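Local atomic coordinates of pollen allergen Phl p 6 (Phleum pratense, PDB entry 6TRK), a protein that is a grass pollen allergen of the Poa p IX/Phl p VI family, an all-helical protein whose biological role in the pollen remains uncertain. Residues Ala16-Ala21 / Leu88-Ala93; Ala23-Val28 / Asp81-Phe86; Gln8-Asp13 / Ala50-Lys55. The protein carries 1 engineered substitution. One frame throughout, in Å; residues are numbered along the deposited sequence.

How the contacts relate
From the N terminus, helix 2-23 supplies residues 8-13 to contact 3 and then 16-21 to contact 1, and the loop after it supplies 23-28 to contact 2. Contact 3 closes first, when the chain reaches 50-55 at the end of helix 30-55. Contacts 2 and 1 close on helix 82-98, at 81-86 and 88-93, so contact 2 is nested inside the loop of contact 1, while contact 3 crosses both. Contact 1 lies near the centre of the chain; contacts 2 and 3 lie on opposite sides of that centre, their centres about 24 Å apart. Contacts 1 and 3 also meet directly through the Arg19-Glu12 salt bridge.

Contact 1: residues Ala16-Ala21 / Leu88-Ala93; sequences ASFRAA and LHFSEA. With ZN (zinc ion), chain C.
Phe18 and Phe90 both carry CG anti to their own backbone N, with chi1 166° and -167°, and these torsions send the two rings from antiparallel helices into the space between them. There the side chains slide past each other in opposite directions. Close packing is seen over one face of the Phe18 ring: Phe90 CD1 lies over its centre, 3.5 Å above its plane, and comes within 3.6 Å of Phe18 CD1. The centroids are 4.5 Å apart with the planes inclined at 36°, an oblique aromatic pair that is neither a parallel stack nor a T-shaped one. Phe90 CE1 continues the overlap toward the base of the other side chain, 3.9 Å from Phe18 CB. Near CE2 of the Phe18 ring, Ser91 approaches obliquely, its CB 4.2 Å from Phe18 CE2, while its hydroxyl bonds to Val87 O one helical turn back.

The pair belongs to the core of a four-helix bundle. Phe37 of helix 30-55 also packs on Phe18, Phe41 meets Phe90 edge-to-face, and Val66 and Ala70 bring helix 60-76 against Phe90.

Glu92 is on another side of helix 82-98. Its chain is extended beyond CG, and OE1 binds the zinc ion at 2.0 Å whereas OE2 stays 3.0 Å from that zinc, so the carboxylate binds essentially monodentately, through OE1; His104 and a water are further ligands. The chemistry therefore divides around the helix: toward helix 2-23 the contact is apolar, its shape set by ring packing, whereas the carboxylate faces a metal that probably draws charge toward OE1 and ties helix 82-98 to the C-terminal tail.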
ATOM      1  N   ALA A  16       7.847  -1.826   0.321  1.00 14.16           N
ATOM      2  CA  ALA A  16       8.978  -1.079  -0.209  1.00 16.89           C
ATOM      3  C   ALA A  16       8.578  -0.261  -1.434  1.00 15.20           C
ATOM      4  O   ALA A  16       8.993   0.893  -1.569  1.00 14.05           O
ATOM      5  CB  ALA A  16      10.123  -2.049  -0.534  1.00 17.83           C
ATOM      6  N   SER A  17       7.774  -0.845  -2.331  1.00 14.89           N
ATOM      7  CA  SER A  17       7.300  -0.079  -3.497  1.00 12.14           C
ATOM      8  C   SER A  17       6.382   1.061  -3.084  1.00 12.78           C
ATOM      9  O   SER A  17       6.422   2.157  -3.666  1.00 13.56           O
ATOM     10  CB  SER A  17       6.573  -1.009  -4.449  1.00 13.57           C
ATOM     11  OG  SER A  17       7.432  -1.957  -5.011  1.00 14.76           O
ATOM     12  N   PHE A  18       5.511   0.802  -2.083  1.00 12.54           N
ATOM     13  CA  PHE A  18       4.663   1.856  -1.533  1.00 13.40           C
ATOM     14  C   PHE A  18       5.500   3.010  -0.969  1.00 11.97           C
ATOM     15  O   PHE A  18       5.211   4.176  -1.228  1.00 12.67           O
ATOM     16  CB  PHE A  18       3.731   1.200  -0.485  1.00 11.08           C
ATOM     17  CG  PHE A  18       3.011   2.159   0.411  1.00 13.27           C
ATOM     18  CD1 PHE A  18       2.029   3.002  -0.068  1.00 12.61           C
ATOM     19  CD2 PHE A  18       3.264   2.147   1.792  1.00 17.13           C
ATOM     20  CE1 PHE A  18       1.325   3.847   0.816  1.00 12.79           C
ATOM     21  CE2 PHE A  18       2.574   2.992   2.673  1.00 16.03           C
ATOM     22  CZ  PHE A  18       1.601   3.835   2.188  1.00 15.63           C
ATOM     23  N   ARG A  19       6.564   2.710  -0.237  1.00 11.94           N
ATOM     24  CA  ARG A  19       7.422   3.781   0.276  1.00 11.50           C
ATOM     25  C   ARG A  19       8.092   4.552  -0.862  1.00 12.06           C
ATOM     26  O   ARG A  19       8.228   5.779  -0.798  1.00 14.08           O
ATOM     27  CB  ARG A  19       8.495   3.213   1.215  1.00 16.12           C
ATOM     28  CG  ARG A  19       7.974   2.617   2.501  1.00 18.88           C
ATOM     29  CD  ARG A  19       9.151   2.312   3.439  1.00 23.69           C
ATOM     30  NE  ARG A  19       9.946   1.148   3.041  1.00 24.86           N
ATOM     31  CZ  ARG A  19       9.697  -0.099   3.436  1.00 49.24           C
ATOM     32  NH1 ARG A  19       8.651  -0.364   4.224  1.00 28.39           N
ATOM     33  NH2 ARG A  19      10.481  -1.084   3.025  1.00 24.06           N
ATOM     34  N   ALA A  20       8.510   3.847  -1.916  1.00 12.84           N
ATOM     35  CA  ALA A  20       9.079   4.533  -3.089  1.00 13.78           C
ATOM     36  C   ALA A  20       8.045   5.433  -3.757  1.00 15.99           C
ATOM     37  O   ALA A  20       8.346   6.550  -4.159  1.00 13.29           O
ATOM     38  CB  ALA A  20       9.635   3.491  -4.061  1.00 14.27           C
ATOM     39  N   ALA A  21       6.793   4.997  -3.840  1.00 12.28           N
ATOM     40  CA  ALA A  21       5.786   5.896  -4.396  1.00 11.81           C
ATOM     41  C   ALA A  21       5.586   7.141  -3.540  1.00 13.83           C
ATOM     42  O   ALA A  21       5.403   8.255  -4.064  1.00 15.04           O
ATOM     43  CB  ALA A  21       4.477   5.125  -4.561  1.00 11.04           C
ATOM     44  N   LEU A  88      -2.430   6.488   5.131  1.00 10.93           N
ATOM     45  CA  LEU A  88      -2.821   5.984   6.443  1.00 13.53           C
ATOM     46  C   LEU A  88      -3.490   4.626   6.330  1.00 11.86           C
ATOM     47  O   LEU A  88      -3.188   3.701   7.093  1.00 12.46           O
ATOM     48  CB  LEU A  88      -3.732   7.002   7.132  1.00 12.99           C
ATOM     49  CG  LEU A  88      -4.366   6.581   8.432  1.00 16.77           C
ATOM     50  CD1 LEU A  88      -3.303   6.393   9.479  1.00 17.65           C
ATOM     51  CD2 LEU A  88      -5.338   7.645   8.897  1.00 20.45           C
ATOM     52  N   HIS A  89      -4.452   4.487   5.424  1.00 11.63           N
ATOM     53  CA  HIS A  89      -5.203   3.229   5.410  1.00 11.97           C
ATOM     54  C   HIS A  89      -4.433   2.107   4.731  1.00 12.54           C
ATOM     55  O   HIS A  89      -4.542   0.942   5.145  1.00 12.34           O
ATOM     56  CB  HIS A  89      -6.563   3.449   4.767  1.00  8.36           C
ATOM     57  CG  HIS A  89      -7.445   4.331   5.590  1.00 12.50           C
ATOM     58  ND1 HIS A  89      -7.421   5.713   5.511  1.00 12.91           N
ATOM     59  CD2 HIS A  89      -8.320   4.026   6.573  1.00 12.12           C
ATOM     60  CE1 HIS A  89      -8.267   6.217   6.389  1.00 14.01           C
ATOM     61  NE2 HIS A  89      -8.823   5.210   7.056  1.00 13.16           N
ATOM     62  N   PHE A  90      -3.588   2.438   3.757  1.00 10.00           N
ATOM     63  CA  PHE A  90      -2.760   1.407   3.144  1.00 10.36           C
ATOM     64  C   PHE A  90      -1.793   0.812   4.172  1.00 10.04           C
ATOM     65  O   PHE A  90      -1.691  -0.410   4.332  1.00 11.13           O
ATOM     66  CB  PHE A  90      -1.980   1.982   1.930  1.00 10.66           C
ATOM     67  CG  PHE A  90      -1.371   0.892   1.079  1.00 10.79           C
ATOM     68  CD1 PHE A  90      -0.093   0.458   1.334  1.00 14.07           C
ATOM     69  CD2 PHE A  90      -2.094   0.288   0.056  1.00 12.74           C
ATOM     70  CE1 PHE A  90       0.476  -0.571   0.592  1.00 13.94           C
ATOM     71  CE2 PHE A  90      -1.554  -0.756  -0.684  1.00 14.78           C
ATOM     72  CZ  PHE A  90      -0.246  -1.169  -0.405  1.00 14.91           C
ATOM     73  N   SER A  91      -1.097   1.663   4.890  1.00  9.71           N
ATOM     74  CA  SER A  91      -0.109   1.169   5.845  1.00 11.86           C
ATOM     75  C   SER A  91      -0.761   0.394   6.988  1.00 15.78           C
ATOM     76  O   SER A  91      -0.243  -0.647   7.388  1.00 13.95           O
ATOM     77  CB  SER A  91       0.712   2.329   6.380  1.00 15.47           C
ATOM     78  OG  SER A  91      -0.052   3.314   7.002  1.00 17.05           O
ATOM     79  N   GLU A  92      -1.906   0.869   7.501  1.00 11.70           N
ATOM     80  CA  GLU A  92      -2.591   0.147   8.582  1.00 12.58           C
ATOM     81  C   GLU A  92      -3.167  -1.177   8.093  1.00 11.01           C
ATOM     82  O   GLU A  92      -3.052  -2.217   8.768  1.00 11.72           O
ATOM     83  CB  GLU A  92      -3.685   1.010   9.240  1.00 12.11           C
ATOM     84  CG  GLU A  92      -3.113   2.125  10.131  1.00 11.84           C
ATOM     85  CD  GLU A  92      -4.061   2.786  11.056  1.00 15.48           C
ATOM     86  OE1 GLU A  92      -3.565   3.673  11.809  1.00 14.38           O
ATOM     87  OE2 GLU A  92      -5.272   2.496  11.050  1.00 15.84           O
ATOM     88  N   ALA A  93      -3.804  -1.181   6.927  1.00 11.73           N
ATOM     89  CA  ALA A  93      -4.392  -2.429   6.442  1.00 12.16           C
ATOM     90  C   ALA A  93      -3.321  -3.459   6.105  1.00 10.06           C
ATOM     91  O   ALA A  93      -3.515  -4.649   6.337  1.00 12.28           O
ATOM     92  CB  ALA A  93      -5.285  -2.133   5.238  1.00 11.04           C
TER
HETATM   93 ZN    ZN C 201      -4.675   4.507  13.204  1.00 15.42          ZN
HETATM   94  O   HOH W   1      -5.699   6.042  12.473  1.00 16.90           O

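Contact 2: residues Ala23-Val28 / Asp81-Phe86; sequences ATTANV and DKYEAF
Thr25 and Tyr83 approach from opposite directions, one from the loop joining helices 2-23 and 30-55, the other from the first turn of helix 82-98, so the contact lies at one end of the four-helix bundle. The loop folds as a type I beta turn from Ala23 to Ala26, with Ala26 N bonded to Ala23 O, and Thr25 is its third residue. A chi1 of 174° places the Tyr83 ring trans to its own backbone N and extends the phenol to the turn. Thr25 meets it with both branches. The methyl CG2 makes an off-centre CH-pi contact, 4.3 Å from the Tyr83 ring centroid and 29° off the ring normal, whereas OG1 approaches the phenol end obliquely.

The threonine hydroxyl is already engaged by Met22 O, to which it hydrogen-bonds in the last turn of helix 2-23. The turn is held further by Lys33, whose NZ bonds to both Thr25 O and Val28 O. Phe37 of helix 30-55 packs on Thr25 and sets its ring edge-to-face with Tyr83, bringing a third helix to the junction. At the phenol end, Thr25 OG1 lies 3.3 Å from Tyr83 OH, and Thr25 CG2 is 3.9 Å from Tyr83 CZ.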
ATOM      1  N   ALA A  23       7.837   8.597  -1.855  1.00 14.60           N
ATOM      2  CA  ALA A  23       8.999   9.468  -2.073  1.00 16.13           C
ATOM      3  C   ALA A  23       8.820  10.382  -3.282  1.00 17.33           C
ATOM      4  O   ALA A  23       9.394  11.475  -3.319  1.00 16.37           O
ATOM      5  CB  ALA A  23      10.252   8.619  -2.230  1.00 14.40           C
ATOM      6  N   THR A  24       8.005   9.976  -4.261  1.00 15.25           N
ATOM      7  CA  THR A  24       7.834  10.810  -5.444  1.00 16.22           C
ATOM      8  C   THR A  24       7.065  12.096  -5.166  1.00 21.14           C
ATOM      9  O   THR A  24       7.064  12.993  -6.022  1.00 18.32           O
ATOM     10  CB  THR A  24       7.146  10.059  -6.585  1.00 12.25           C
ATOM     11  OG1 THR A  24       5.755   9.831  -6.269  1.00 16.87           O
ATOM     12  CG2 THR A  24       7.872   8.783  -6.913  1.00 13.98           C
ATOM     13  N   THR A  25       6.425  12.234  -4.007  1.00 14.96           N
ATOM     14  CA  THR A  25       5.721  13.447  -3.647  1.00 16.44           C
ATOM     15  C   THR A  25       6.602  14.483  -2.933  1.00 18.33           C
ATOM     16  O   THR A  25       6.094  15.551  -2.575  1.00 22.97           O
ATOM     17  CB  THR A  25       4.512  13.130  -2.747  1.00 19.16           C
ATOM     18  OG1 THR A  25       4.967  12.704  -1.461  1.00 17.38           O
ATOM     19  CG2 THR A  25       3.627  12.030  -3.383  1.00 17.87           C
ATOM     20  N   ALA A  26       7.910  14.276  -2.772  0.58 28.82           N
ATOM     21  CA  ALA A  26       8.695  15.104  -1.843  0.58 22.27           C
ATOM     22  C   ALA A  26       8.632  16.618  -2.128  0.58 24.08           C
ATOM     23  O   ALA A  26       8.616  17.430  -1.199  0.58 25.03           O
ATOM     24  CB  ALA A  26      10.151  14.623  -1.863  0.58 24.74           C
ATOM     25  N   ASN A  27       8.585  17.016  -3.379  1.00 29.98           N
ATOM     26  CA  ASN A  27       8.882  18.389  -3.810  1.00 29.24           C
ATOM     27  C   ASN A  27       7.774  18.707  -4.803  1.00 27.10           C
ATOM     28  O   ASN A  27       7.937  19.535  -5.704  1.00 28.58           O
ATOM     29  CB  ASN A  27      10.256  18.616  -4.399  1.00 51.27           C
ATOM     30  CG  ASN A  27      10.543  20.120  -4.582  1.00115.23           C
ATOM     31  OD1 ASN A  27      10.188  20.945  -3.739  1.00 41.57           O
ATOM     32  ND2 ASN A  27      11.137  20.470  -5.712  1.00 43.47           N
ATOM     33  N   VAL A  28       6.630  18.071  -4.596  1.00 20.08           N
ATOM     34  CA  VAL A  28       5.423  18.232  -5.390  1.00 32.23           C
ATOM     35  C   VAL A  28       4.499  19.120  -4.576  1.00 17.79           C
ATOM     36  O   VAL A  28       4.354  18.893  -3.362  1.00 18.80           O
ATOM     37  CB  VAL A  28       4.815  16.853  -5.686  1.00 35.30           C
ATOM     38  CG1 VAL A  28       3.470  16.949  -6.329  1.00 31.39           C
ATOM     39  CG2 VAL A  28       5.783  16.059  -6.571  1.00 32.85           C
ATOM     40  N   ASP A  81      -7.001  16.132   1.349  1.00 22.10           N
ATOM     41  CA  ASP A  81      -6.835  15.063   2.331  1.00 21.16           C
ATOM     42  C   ASP A  81      -6.587  13.703   1.699  1.00 15.58           C
ATOM     43  O   ASP A  81      -6.340  12.719   2.432  1.00 16.71           O
ATOM     44  CB  ASP A  81      -8.105  14.985   3.203  1.00 19.13           C
ATOM     45  CG  ASP A  81      -8.291  16.203   4.095  1.00 27.88           C
ATOM     46  OD1 ASP A  81      -7.275  16.775   4.538  1.00 27.85           O
ATOM     47  OD2 ASP A  81      -9.456  16.570   4.358  1.00 26.38           O
ATOM     48  N   LYS A  82      -6.662  13.608   0.367  1.00 15.39           N
ATOM     49  CA  LYS A  82      -6.639  12.309  -0.294  1.00 12.42           C
ATOM     50  C   LYS A  82      -5.314  11.581  -0.099  1.00 14.30           C
ATOM     51  O   LYS A  82      -5.299  10.363   0.128  1.00 12.54           O
ATOM     52  CB  LYS A  82      -6.926  12.490  -1.795  1.00 15.60           C
ATOM     53  CG  LYS A  82      -8.322  12.971  -2.068  1.00 18.10           C
ATOM     54  CD  LYS A  82      -8.597  13.103  -3.550  1.00 16.92           C
ATOM     55  CE  LYS A  82     -10.050  13.471  -3.809  1.00 21.08           C
ATOM     56  NZ  LYS A  82     -10.992  12.333  -3.451  1.00 22.55           N
ATOM     57  N   TYR A  83      -4.185  12.291  -0.206  1.00 13.42           N
ATOM     58  CA  TYR A  83      -2.913  11.589  -0.126  1.00 12.41           C
ATOM     59  C   TYR A  83      -2.719  10.978   1.254  1.00 13.14           C
ATOM     60  O   TYR A  83      -2.417   9.789   1.384  1.00 12.79           O
ATOM     61  CB  TYR A  83      -1.754  12.531  -0.513  1.00 13.32           C
ATOM     62  CG  TYR A  83      -0.377  11.928  -0.327  1.00 13.04           C
ATOM     63  CD1 TYR A  83       0.011  10.795  -0.989  1.00 17.43           C
ATOM     64  CD2 TYR A  83       0.545  12.543   0.513  1.00 18.24           C
ATOM     65  CE1 TYR A  83       1.278  10.246  -0.806  1.00 15.15           C
ATOM     66  CE2 TYR A  83       1.808  12.005   0.713  1.00 20.18           C
ATOM     67  CZ  TYR A  83       2.165  10.854   0.046  1.00 12.78           C
ATOM     68  OH  TYR A  83       3.420  10.315   0.247  1.00 18.31           O
ATOM     69  N   GLU A  84      -2.939  11.766   2.300  1.00 14.02           N
ATOM     70  CA  GLU A  84      -2.768  11.191   3.639  1.00 16.88           C
ATOM     71  C   GLU A  84      -3.811  10.121   3.945  1.00 13.79           C
ATOM     72  O   GLU A  84      -3.486   9.139   4.619  1.00 14.93           O
ATOM     73  CB  GLU A  84      -2.785  12.289   4.677  1.00 18.41           C
ATOM     74  CG  GLU A  84      -1.583  13.270   4.521  1.00 31.42           C
ATOM     75  CD  GLU A  84      -0.206  12.637   4.802  1.00 46.43           C
ATOM     76  OE1 GLU A  84      -0.119  11.617   5.527  1.00 41.44           O
ATOM     77  OE2 GLU A  84       0.803  13.179   4.302  1.00 54.50           O
ATOM     78  N   ALA A  85      -5.027  10.236   3.393  1.00 12.79           N
ATOM     79  CA  ALA A  85      -6.017   9.186   3.596  1.00 12.43           C
ATOM     80  C   ALA A  85      -5.569   7.871   2.977  1.00 15.58           C
ATOM     81  O   ALA A  85      -5.730   6.806   3.579  1.00 14.71           O
ATOM     82  CB  ALA A  85      -7.370   9.571   3.011  1.00 13.40           C
ATOM     83  N   PHE A  86      -5.006   7.922   1.763  1.00 12.01           N
ATOM     84  CA  PHE A  86      -4.488   6.697   1.173  1.00 11.82           C
ATOM     85  C   PHE A  86      -3.374   6.079   2.021  1.00 11.53           C
ATOM     86  O   PHE A  86      -3.404   4.868   2.334  1.00 10.77           O
ATOM     87  CB  PHE A  86      -3.956   6.965  -0.243  1.00 12.19           C
ATOM     88  CG  PHE A  86      -3.682   5.693  -1.027  1.00 10.91           C
ATOM     89  CD1 PHE A  86      -2.575   4.907  -0.770  1.00  9.36           C
ATOM     90  CD2 PHE A  86      -4.543   5.284  -2.039  1.00 10.41           C
ATOM     91  CE1 PHE A  86      -2.327   3.737  -1.454  1.00 12.15           C
ATOM     92  CE2 PHE A  86      -4.263   4.123  -2.773  1.00 11.80           C
ATOM     93  CZ  PHE A  86      -3.160   3.354  -2.466  1.00 13.34           C
TER

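Contact 3: residues Gln8-Asp13 / Ala50-Lys55; sequences QKLIED and ADAVSK
An antiparallel helix-helix interface of the four-helix bundle is formed here, with Leu10 of helix 2-23 inserted against Asp51 and Ala52 near the C-terminal end of helix 30-55. The backbones come close at this point: Leu10 CA and Ala52 CA are 6.7 Å apart, a spacing compatible with the small alanine on one side. Leu10 holds CG anti to its carbonyl carbon (chi1 -68°), and the branch then spreads two methyls over the opposing helix. CD1 packs on Ala52, 3.7 Å from Ala52 CA and 4.0 Å from Ala52 CB. CD2 takes the neighbouring position, 3.8 Å from Asp51 CB and 3.9 Å from Ala52 N, so one leucine spans two consecutive residues and touches backbone as well as side chain.

Only the methylene of Asp51 joins this apolar patch. Asp51 OD2 is 5.8 Å from Asp13 OD2, where the two negative charges would probably repel weakly, with Lys55 NZ, 6.9 Å from Asp13 OD2, probably offsetting part of this.

Beyond the pair, Ala52 packs on Val60 and Leu63, so helix 60-76 lies against the Ala52 side of the interface, and the loop before it covers Leu10 with Ala56 and Leu59.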
ATOM      1  N   GLN A   8       5.312 -13.422   3.241  1.00 22.38           N
ATOM      2  CA  GLN A   8       6.015 -12.344   3.940  1.00 19.50           C
ATOM      3  C   GLN A   8       6.928 -11.564   2.999  1.00 18.50           C
ATOM      4  O   GLN A   8       7.024 -10.326   3.103  1.00 22.80           O
ATOM      5  CB  GLN A   8       6.812 -12.921   5.107  1.00 27.50           C
ATOM      6  CG  GLN A   8       5.988 -13.195   6.354  1.00 38.30           C
ATOM      7  N   LYS A   9       7.636 -12.264   2.101  1.00 21.37           N
ATOM      8  CA  LYS A   9       8.459 -11.578   1.117  1.00 20.87           C
ATOM      9  C   LYS A   9       7.629 -10.656   0.227  1.00 20.43           C
ATOM     10  O   LYS A   9       8.045  -9.539  -0.083  1.00 22.34           O
ATOM     11  CB  LYS A   9       9.191 -12.586   0.227  1.00 33.53           C
ATOM     12  CG  LYS A   9      10.403 -13.244   0.844  1.00 60.98           C
ATOM     13  N   LEU A  10       6.472 -11.129  -0.226  1.00 18.75           N
ATOM     14  CA  LEU A  10       5.626 -10.286  -1.072  1.00 18.09           C
ATOM     15  C   LEU A  10       5.107  -9.080  -0.300  1.00 18.40           C
ATOM     16  O   LEU A  10       5.083  -7.956  -0.833  1.00 16.42           O
ATOM     17  CB  LEU A  10       4.476 -11.112  -1.652  1.00 17.38           C
ATOM     18  CG  LEU A  10       4.881 -12.186  -2.673  1.00 19.91           C
ATOM     19  CD1 LEU A  10       3.820 -13.243  -2.855  1.00 20.90           C
ATOM     20  CD2 LEU A  10       5.197 -11.548  -4.014  1.00 29.40           C
ATOM     21  N   ILE A  11       4.694  -9.277   0.958  1.00 17.49           N
ATOM     22  CA  ILE A  11       4.238  -8.137   1.767  1.00 15.04           C
ATOM     23  C   ILE A  11       5.360  -7.125   1.918  1.00 17.90           C
ATOM     24  O   ILE A  11       5.142  -5.914   1.797  1.00 16.59           O
ATOM     25  CB  ILE A  11       3.703  -8.636   3.125  1.00 16.33           C
ATOM     26  CG1 ILE A  11       2.367  -9.324   2.891  1.00 16.52           C
ATOM     27  CG2 ILE A  11       3.531  -7.507   4.100  1.00 19.66           C
ATOM     28  CD1 ILE A  11       1.946 -10.186   4.096  1.00 19.76           C
ATOM     29  N   GLU A  12       6.588  -7.601   2.122  1.00 16.05           N
ATOM     30  CA  GLU A  12       7.716  -6.684   2.218  1.00 13.85           C
ATOM     31  C   GLU A  12       7.952  -5.929   0.905  1.00 15.72           C
ATOM     32  O   GLU A  12       8.221  -4.724   0.928  1.00 17.44           O
ATOM     33  CB  GLU A  12       8.971  -7.449   2.636  1.00 19.79           C
ATOM     34  CG  GLU A  12      10.249  -6.595   2.593  1.00 30.79           C
ATOM     35  CD  GLU A  12      10.126  -5.307   3.394  1.00 45.91           C
ATOM     36  OE1 GLU A  12      10.783  -4.304   3.014  1.00 35.01           O
ATOM     37  OE2 GLU A  12       9.380  -5.290   4.404  1.00 38.39           O
ATOM     38  N   ASP A  13       7.874  -6.615  -0.237  1.00 15.56           N
ATOM     39  CA  ASP A  13       8.050  -5.932  -1.525  1.00 15.43           C
ATOM     40  C   ASP A  13       6.947  -4.912  -1.779  1.00 14.74           C
ATOM     41  O   ASP A  13       7.206  -3.821  -2.307  1.00 13.72           O
ATOM     42  CB  ASP A  13       8.083  -6.945  -2.661  1.00 16.66           C
ATOM     43  CG  ASP A  13       9.436  -7.648  -2.790  1.00 39.59           C
ATOM     44  OD1 ASP A  13      10.460  -6.998  -2.511  1.00 44.26           O
ATOM     45  OD2 ASP A  13       9.469  -8.826  -3.184  1.00 36.79           O
ATOM     46  N   ALA A  50       1.105  -9.144  -9.546  1.00 19.07           N
ATOM     47  CA  ALA A  50       1.275 -10.265 -10.466  1.00 19.95           C
ATOM     48  C   ALA A  50       2.269 -11.286  -9.927  1.00 21.38           C
ATOM     49  O   ALA A  50       2.102 -12.491 -10.163  1.00 20.48           O
ATOM     50  CB  ALA A  50       1.700  -9.756 -11.844  1.00 24.36           C
ATOM     51  N   ASP A  51       3.299 -10.852  -9.203  1.00 21.70           N
ATOM     52  CA  ASP A  51       4.149 -11.825  -8.520  1.00 20.15           C
ATOM     53  C   ASP A  51       3.362 -12.646  -7.503  1.00 23.88           C
ATOM     54  O   ASP A  51       3.583 -13.854  -7.369  1.00 24.00           O
ATOM     55  CB  ASP A  51       5.319 -11.131  -7.835  1.00 20.09           C
ATOM     56  CG  ASP A  51       6.366 -10.648  -8.813  1.00 41.71           C
ATOM     57  OD1 ASP A  51       6.381 -11.149  -9.966  1.00 38.60           O
ATOM     58  OD2 ASP A  51       7.173  -9.780  -8.427  1.00 40.64           O
ATOM     59  N   ALA A  52       2.456 -12.002  -6.758  1.00 17.86           N
ATOM     60  CA  ALA A  52       1.632 -12.745  -5.811  1.00 19.15           C
ATOM     61  C   ALA A  52       0.728 -13.747  -6.519  1.00 24.33           C
ATOM     62  O   ALA A  52       0.536 -14.871  -6.032  1.00 22.73           O
ATOM     63  CB  ALA A  52       0.774 -11.773  -4.981  1.00 20.31           C
ATOM     64  N   VAL A  53       0.094 -13.331  -7.620  1.00 21.61           N
ATOM     65  CA  VAL A  53      -0.723 -14.267  -8.391  1.00 22.54           C
ATOM     66  C   VAL A  53       0.104 -15.497  -8.745  1.00 23.82           C
ATOM     67  O   VAL A  53      -0.362 -16.645  -8.618  1.00 27.21           O
ATOM     68  CB  VAL A  53      -1.282 -13.592  -9.656  1.00 22.13           C
ATOM     69  CG1 VAL A  53      -1.930 -14.637 -10.555  1.00 30.52           C
ATOM     70  CG2 VAL A  53      -2.314 -12.544  -9.307  1.00 21.54           C
ATOM     71  N   SER A  54       1.354 -15.280  -9.159  1.00 24.47           N
ATOM     72  CA  SER A  54       2.216 -16.395  -9.557  1.00 25.40           C
ATOM     73  C   SER A  54       2.646 -17.253  -8.361  1.00 31.74           C
ATOM     74  O   SER A  54       2.502 -18.483  -8.391  1.00 33.13           O
ATOM     75  CB  SER A  54       3.443 -15.849 -10.292  1.00 32.10           C
ATOM     76  OG  SER A  54       4.336 -16.893 -10.597  1.00 48.09           O
ATOM     77  N   LYS A  55       3.155 -16.623  -7.296  1.00 26.19           N
ATOM     78  CA  LYS A  55       3.845 -17.320  -6.217  1.00 25.63           C
ATOM     79  C   LYS A  55       3.010 -17.579  -4.964  1.00 28.20           C
ATOM     80  O   LYS A  55       3.392 -18.428  -4.158  1.00 29.77           O
ATOM     81  CB  LYS A  55       5.092 -16.520  -5.803  1.00 24.61           C
ATOM     82  CG  LYS A  55       6.095 -16.332  -6.907  1.00 27.69           C
ATOM     83  CD  LYS A  55       7.223 -15.420  -6.488  1.00 47.30           C
ATOM     84  CE  LYS A  55       8.319 -15.409  -7.524  1.00 57.37           C
ATOM     85  NZ  LYS A  55       8.875 -14.044  -7.621  1.00 80.38           N
TER